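Local coordinates for 6-phosphogluconate dehydrogenase (Pseudomonas syringae, PDB 5U5G), which probably catalyses an NADP-linked redox step on (2-oxopropyl)phosphonic acid late in fosfomycin biosynthesis, as a member of the 6-phosphogluconate dehydrogenase-like reductases, at residues N183-I188 with C280-V285; A230-S235 with E276-Q281. All coordinates share one frame; numbering follows the deposited sequence.

Contact 1: residues N183-I188 with C280-V285; sequences NLAGAI and CQYFSV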
loop_
_atom_site.group_PDB
_atom_site.type_symbol
_atom_site.label_atom_id
_atom_site.label_comp_id
_atom_site.label_asym_id
_atom_site.label_seq_id
_atom_site.Cartn_x
_atom_site.Cartn_y
_atom_site.Cartn_z
ATOM N N ASN A 183 5.832 1.082 -3.899
ATOM C CA ASN A 183 5.277 0.046 -3.035
ATOM C C ASN A 183 5.748 -1.335 -3.461
ATOM O O ASN A 183 6.061 -2.186 -2.613
ATOM C CB ASN A 183 3.742 0.080 -3.058
ATOM C CG ASN A 183 3.170 1.370 -2.478
ATOM O OD1 ASN A 183 3.892 2.168 -1.892
ATOM N ND2 ASN A 183 1.868 1.561 -2.629
ATOM N N LEU A 184 5.743 -1.591 -4.773
ATOM C CA LEU A 184 6.130 -2.896 -5.292
ATOM C C LEU A 184 7.589 -3.188 -4.994
ATOM O O LEU A 184 7.927 -4.278 -4.523
ATOM C CB LEU A 184 5.864 -2.962 -6.798
ATOM C CG LEU A 184 6.250 -4.284 -7.494
ATOM C CD1 LEU A 184 5.556 -5.478 -6.845
ATOM C CD2 LEU A 184 5.912 -4.229 -8.978
ATOM N N ALA A 185 8.478 -2.227 -5.271
ATOM C CA ALA A 185 9.895 -2.460 -5.012
ATOM C C ALA A 185 10.159 -2.639 -3.523
ATOM O O ALA A 185 10.977 -3.477 -3.129
ATOM C CB ALA A 185 10.735 -1.314 -5.569
ATOM N N GLY A 186 9.480 -1.862 -2.678
ATOM C CA GLY A 186 9.624 -2.059 -1.242
ATOM C C GLY A 186 9.108 -3.414 -0.798
ATOM O O GLY A 186 9.749 -4.107 0.001
ATOM N N ALA A 187 7.937 -3.814 -1.314
ATOM C CA ALA A 187 7.353 -5.081 -0.889
ATOM C C ALA A 187 8.246 -6.249 -1.284
ATOM O O ALA A 187 8.445 -7.178 -0.494
ATOM C CB ALA A 187 5.942 -5.243 -1.468
ATOM N N ILE A 188 8.838 -6.196 -2.484
ATOM C CA ILE A 188 9.760 -7.251 -2.914
ATOM C C ILE A 188 11.012 -7.274 -2.037
ATOM O O ILE A 188 11.544 -8.347 -1.712
ATOM C CB ILE A 188 10.102 -7.087 -4.411
ATOM C CG1 ILE A 188 8.862 -7.351 -5.260
ATOM C CG2 ILE A 188 11.217 -8.053 -4.831
ATOM C CD1 ILE A 188 9.085 -7.162 -6.755
ATOM N N CYS A 280 7.522 -7.936 -11.498
ATOM C CA CYS A 280 7.994 -8.557 -10.264
ATOM C C CYS A 280 9.329 -9.267 -10.414
ATOM O O CYS A 280 9.782 -9.866 -9.441
ATOM C CB CYS A 280 6.957 -9.544 -9.733
ATOM S SG CYS A 280 5.390 -8.782 -9.274
ATOM N N GLN A 281 9.977 -9.214 -11.581
ATOM C CA GLN A 281 11.306 -9.814 -11.717
ATOM C C GLN A 281 12.388 -9.060 -10.945
ATOM O O GLN A 281 13.536 -9.520 -10.904
ATOM C CB GLN A 281 11.672 -9.929 -13.199
ATOM C CG GLN A 281 11.220 -11.265 -13.811
ATOM C CD GLN A 281 11.921 -12.447 -13.154
ATOM O OE1 GLN A 281 13.124 -12.623 -13.317
ATOM N NE2 GLN A 281 11.179 -13.247 -12.397
ATOM N N TYR A 282 12.054 -7.923 -10.327
ATOM C CA TYR A 282 12.939 -7.363 -9.310
ATOM C C TYR A 282 13.344 -8.422 -8.282
ATOM O O TYR A 282 14.455 -8.367 -7.752
ATOM C CB TYR A 282 12.257 -6.181 -8.613
ATOM C CG TYR A 282 13.151 -5.395 -7.652
ATOM C CD1 TYR A 282 14.487 -5.155 -7.948
ATOM C CD2 TYR A 282 12.635 -4.855 -6.477
ATOM C CE1 TYR A 282 15.297 -4.408 -7.082
ATOM C CE2 TYR A 282 13.435 -4.111 -5.605
ATOM C CZ TYR A 282 14.754 -3.885 -5.915
ATOM O OH TYR A 282 15.531 -3.150 -5.042
ATOM N N PHE A 283 12.447 -9.378 -7.986
ATOM C CA PHE A 283 12.769 -10.497 -7.096
ATOM C C PHE A 283 14.070 -11.167 -7.506
ATOM O O PHE A 283 14.971 -11.358 -6.688
ATOM C CB PHE A 283 11.643 -11.544 -7.109
ATOM C CG PHE A 283 10.627 -11.380 -6.012
ATOM C CD1 PHE A 283 10.999 -11.477 -4.674
ATOM C CD2 PHE A 283 9.290 -11.158 -6.322
ATOM C CE1 PHE A 283 10.046 -11.330 -3.665
ATOM C CE2 PHE A 283 8.337 -11.026 -5.333
ATOM C CZ PHE A 283 8.714 -11.108 -3.999
ATOM N N SER A 284 14.188 -11.533 -8.782
ATOM C CA SER A 284 15.376 -12.265 -9.196
ATOM C C SER A 284 16.584 -11.351 -9.332
ATOM O O SER A 284 17.703 -11.769 -9.025
ATOM C CB SER A 284 15.104 -13.014 -10.504
ATOM O OG SER A 284 14.835 -12.102 -11.552
ATOM N N VAL A 285 16.384 -10.103 -9.763
ATOM C CA VAL A 285 17.498 -9.157 -9.830
ATOM C C VAL A 285 18.045 -8.897 -8.439
ATOM O O VAL A 285 19.264 -8.849 -8.228
ATOM C CB VAL A 285 17.055 -7.848 -10.509
ATOM C CG1 VAL A 285 18.106 -6.769 -10.315
ATOM C CG2 VAL A 285 16.785 -8.082 -11.989
#
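Ile188 wedges between Tyr282 and Phe283 where the long helix 168-196, in the all-helical C-terminal domain of this beta-hydroxyacid dehydrogenase-like fold, receives the start of the last helix, 282-287. Its CB lies 4.0 Å from Tyr282 CD2. There the side chain forks: CG2, anti to the backbone N, goes over one face of the Phe283 ring, 3.5 Å from the centroid and 17° off the normal, a CH-pi contact. The other branch leaves from CG1, which passes Phe283 CE2 at 3.7 Å, and, extended at chi2 (178°), carries CD1 to Tyr282 CB at 3.8 Å and beside the Cys280 carbonyl. One isoleucine thus fills the angle between two consecutive aromatic residues. Ala185, one turn before Ile188, meets the rim of the Tyr282 ring, CB 3.9 Å from CE2. The Tyr282 hydroxyl bonds to Glu189, so both ends of this side chain are held against helix 168-196. Pro257 of the second subunit also packs on Tyr282, placing the contact near the dimer interface. Also a turn before Ile188, Leu184 CD1 meets Cys280 SG at 4.1 Å, while Ala185 O sits in the plane of the Tyr282 ring, at its edge, 3.5 Å from CE2.

Contact 2: residues A230-S235 with E276-Q281; sequences ASSNVS and ESDQCQ. With NAP (NADP nicotinamide-adenine-dinucleotide phosphate), chain E.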
loop_
_atom_site.group_PDB
_atom_site.type_symbol
_atom_site.label_atom_id
_atom_site.label_comp_id
_atom_site.label_asym_id
_atom_site.label_seq_id
_atom_site.Cartn_x
_atom_site.Cartn_y
_atom_site.Cartn_z
ATOM N N ALA A 230 3.700 -16.871 -11.118
ATOM C CA ALA A 230 2.623 -16.633 -12.066
ATOM C C ALA A 230 2.565 -15.149 -12.418
ATOM O O ALA A 230 2.763 -14.283 -11.560
ATOM C CB ALA A 230 1.287 -17.094 -11.487
ATOM N N SER A 231 2.291 -14.863 -13.691
ATOM C CA SER A 231 2.411 -13.507 -14.206
ATOM C C SER A 231 1.498 -12.542 -13.451
ATOM O O SER A 231 0.349 -12.862 -13.134
ATOM C CB SER A 231 2.072 -13.495 -15.702
ATOM O OG SER A 231 2.142 -12.179 -16.217
ATOM N N SER A 232 2.019 -11.353 -13.149
ATOM C CA SER A 232 1.164 -10.276 -12.670
ATOM C C SER A 232 0.534 -9.511 -13.823
ATOM O O SER A 232 -0.270 -8.599 -13.583
ATOM C CB SER A 232 1.944 -9.320 -11.758
ATOM O OG SER A 232 2.918 -8.577 -12.457
ATOM N N ASN A 233 0.886 -9.884 -15.061
ATOM C CA ASN A 233 0.327 -9.313 -16.296
ATOM C C ASN A 233 0.638 -7.825 -16.452
ATOM O O ASN A 233 -0.094 -7.088 -17.123
ATOM C CB ASN A 233 -1.180 -9.567 -16.390
ATOM C CG ASN A 233 -1.497 -10.976 -16.844
ATOM O OD1 ASN A 233 -2.157 -11.741 -16.139
ATOM N ND2 ASN A 233 -1.023 -11.326 -18.024
ATOM N N VAL A 234 1.724 -7.370 -15.833
ATOM C CA VAL A 234 2.313 -6.081 -16.136
ATOM C C VAL A 234 3.760 -6.326 -16.528
ATOM O O VAL A 234 4.576 -6.748 -15.698
ATOM C CB VAL A 234 2.223 -5.099 -14.968
ATOM C CG1 VAL A 234 2.753 -3.739 -15.417
ATOM C CG2 VAL A 234 0.786 -4.985 -14.464
ATOM N N SER A 235 4.085 -6.048 -17.786
ATOM C CA SER A 235 5.455 -6.191 -18.247
ATOM C C SER A 235 6.324 -5.046 -17.743
ATOM O O SER A 235 5.845 -3.961 -17.392
ATOM C CB SER A 235 5.510 -6.223 -19.772
ATOM O OG SER A 235 5.218 -4.933 -20.281
ATOM N N GLU A 276 9.382 -7.751 -21.987
ATOM C CA GLU A 276 8.168 -8.529 -21.785
ATOM C C GLU A 276 8.170 -9.342 -20.501
ATOM O O GLU A 276 7.171 -10.012 -20.226
ATOM C CB GLU A 276 7.911 -9.473 -22.974
ATOM C CG GLU A 276 7.372 -8.776 -24.227
ATOM C CD GLU A 276 6.180 -7.842 -23.942
ATOM O OE1 GLU A 276 5.277 -8.192 -23.141
ATOM O OE2 GLU A 276 6.157 -6.731 -24.515
ATOM N N SER A 277 9.251 -9.307 -19.717
ATOM C CA SER A 277 9.295 -9.983 -18.429
ATOM C C SER A 277 8.500 -9.215 -17.367
ATOM O O SER A 277 8.226 -8.012 -17.491
ATOM C CB SER A 277 10.736 -10.164 -17.968
ATOM O OG SER A 277 11.436 -11.021 -18.843
ATOM N N ASP A 278 8.136 -9.937 -16.307
ATOM C CA ASP A 278 7.208 -9.415 -15.310
ATOM C C ASP A 278 7.850 -8.293 -14.497
ATOM O O ASP A 278 9.042 -8.339 -14.166
ATOM C CB ASP A 278 6.751 -10.546 -14.380
ATOM C CG ASP A 278 5.419 -10.258 -13.711
ATOM O OD1 ASP A 278 5.391 -9.554 -12.660
ATOM O OD2 ASP A 278 4.393 -10.741 -14.239
ATOM N N GLN A 279 7.037 -7.278 -14.172
ATOM C CA GLN A 279 7.468 -6.228 -13.251
ATOM C C GLN A 279 8.049 -6.806 -11.961
ATOM O O GLN A 279 8.981 -6.235 -11.387
ATOM C CB GLN A 279 6.289 -5.293 -12.926
ATOM C CG GLN A 279 5.054 -6.032 -12.403
ATOM C CD GLN A 279 3.905 -5.121 -12.024
ATOM O OE1 GLN A 279 4.019 -3.890 -12.076
ATOM N NE2 GLN A 279 2.774 -5.724 -11.657
ATOM N N CYS A 280 7.522 -7.936 -11.498
ATOM C CA CYS A 280 7.994 -8.557 -10.264
ATOM C C CYS A 280 9.329 -9.267 -10.414
ATOM O O CYS A 280 9.782 -9.866 -9.441
ATOM C CB CYS A 280 6.957 -9.544 -9.733
ATOM S SG CYS A 280 5.390 -8.782 -9.274
ATOM N N GLN A 281 9.977 -9.214 -11.581
ATOM C CA GLN A 281 11.306 -9.814 -11.717
ATOM C C GLN A 281 12.388 -9.060 -10.945
ATOM O O GLN A 281 13.536 -9.520 -10.904
ATOM C CB GLN A 281 11.672 -9.929 -13.199
ATOM C CG GLN A 281 11.220 -11.265 -13.811
ATOM C CD GLN A 281 11.921 -12.447 -13.154
ATOM O OE1 GLN A 281 13.124 -12.623 -13.317
ATOM N NE2 GLN A 281 11.179 -13.247 -12.397
HETATM P PA NAP E . 0.668 -5.019 -23.807
HETATM O O1A NAP E . 2.124 -4.844 -24.034
HETATM O O2A NAP E . 0.125 -6.284 -23.190
HETATM O O5B NAP E . -0.156 -4.748 -25.223
HETATM C C5B NAP E . 0.304 -3.527 -25.750
HETATM C C4B NAP E . -0.686 -3.130 -26.866
HETATM O O4B NAP E . -0.239 -1.971 -27.569
HETATM C C3B NAP E . -0.840 -4.323 -27.876
HETATM O O3B NAP E . -2.141 -4.328 -28.377
HETATM C C2B NAP E . 0.112 -3.866 -28.999
HETATM O O2B NAP E . -0.199 -4.306 -30.229
HETATM C C1B NAP E . -0.198 -2.317 -28.941
HETATM N N9A NAP E . 0.876 -1.605 -29.607
HETATM C C8A NAP E . 2.148 -1.246 -29.115
HETATM N N7A NAP E . 2.915 -0.609 -30.042
HETATM C C5A NAP E . 2.094 -0.572 -31.178
HETATM C C6A NAP E . 2.292 -0.058 -32.472
HETATM N N6A NAP E . 3.470 0.558 -32.813
HETATM N N1A NAP E . 1.330 -0.152 -33.425
HETATM C C2A NAP E . 0.171 -0.772 -33.041
HETATM N N3A NAP E . -0.167 -1.302 -31.857
HETATM C C4A NAP E . 0.828 -1.189 -30.924
HETATM O O3 NAP E . 0.429 -3.728 -22.820
HETATM P PN NAP E . -0.776 -3.892 -21.779
HETATM O O1N NAP E . -2.038 -4.343 -22.405
HETATM O O2N NAP E . -0.325 -4.335 -20.405
HETATM O O5D NAP E . -1.115 -2.220 -21.410
HETATM C C5D NAP E . -1.842 -1.620 -22.387
HETATM C C4D NAP E . -2.237 -0.255 -21.853
HETATM O O4D NAP E . -2.998 -0.407 -20.627
HETATM C C3D NAP E . -0.928 0.557 -21.475
HETATM O O3D NAP E . -1.136 1.906 -21.786
HETATM C C2D NAP E . -0.818 0.354 -19.980
HETATM O O2D NAP E . -0.202 1.426 -19.314
HETATM C C1D NAP E . -2.335 0.321 -19.601
HETATM N N1N NAP E . -2.555 -0.385 -18.354
HETATM C C2N NAP E . -2.118 -1.723 -18.163
HETATM C C3N NAP E . -2.433 -2.362 -16.982
HETATM C C7N NAP E . -2.028 -3.753 -16.761
HETATM O O7N NAP E . -2.325 -4.377 -15.741
HETATM N N7N NAP E . -1.331 -4.429 -17.746
HETATM C C4N NAP E . -3.253 -1.696 -15.908
HETATM C C5N NAP E . -3.627 -0.313 -16.210
HETATM C C6N NAP E . -3.276 0.280 -17.350
HETATM P P2B NAP E . 0.467 -5.977 -30.651
HETATM O O1X NAP E . -0.481 -6.805 -29.841
HETATM O O2X NAP E . 0.296 -6.018 -32.172
HETATM O O3X NAP E . 1.874 -5.821 -30.126
HETATM O O HOH W 1 4.890 -11.666 -16.539
HETATM O O HOH W 2 4.625 -4.844 -22.956
#
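Glu276 reaches back to Ser235 with its carboxylate, OE1 lying 3.9 Å from Ser235 CB; the chain is bent at chi2. OE1 forms a salt bridge to Arg12, and OE2 shares a water with Ser235 OG and O1A of the NADP pyrophosphate. Ser235 OG also caps the N terminus of helix 236-247 through Val238 N. Ser277 contributes backbone: its O receives a CA-H...O contact from Ser235 CA, beside the single beta bridge of Ser235 with Asp278. Asp278 then grips Ser232 with both oxygens. OD2 takes Ser232 N at 2.7 Å and OD1 the Ser232 hydroxyl, also at 2.7 Å, both on their syn sides and about 20° out of the carboxylate plane. OD1 uses its anti lone pair for Cys280 N, an Asx turn, so its two donors and the bond at OD2 fix the carboxylate's rotation. A water joins OD2 to Ser231 OG, which accepts from Asn233 N in an ST turn. Gln279 N bonds to Val234 O at 2.9 Å, nearly along the C=O axis. The Gln279 side chain, extended beyond CG, crosses Val234, with its CD 3.4 Å from Val234 CB; NE2 donates to Ser232 OG at 3.0 Å, within the amide plane, and OE1 accepts from Arg239. Ser232 OG therefore passes on one hydrogen bond and receives another. Held this way, loop 230-235 offers Asn233 O to the nicotinamide N7N (3.0 Å) and sets Val234 against (2-oxopropyl)phosphonic acid, an arrangement consistent with a second-shell role for Asp278, through Ser232, and for Gln279, through Val234 O and Arg239.

How the contacts relate
From the N terminus the chain passes through the cofactor-binding sheet domain before entering helix 168-196, which supplies the first half of contact 1. Helices 201-210 and 216-226 follow, then loop 230-235, the first half of contact 2. After helices 236-247 and 257-273 the chain reaches 276-281, closing contact 2 across 40 intervening residues, and runs straight on through 280-285 to close the wider loop of contact 1. The loop of contact 2 lies entirely within that of contact 1, and they share Cys280 and Gln281. Their centres are about 11 Å apart, and Leu184 CD2 touches Gln279 OE1 at 3.6 Å. Together they tie 276-281 and the last modelled helix to the long helix and the ligand-lining loop.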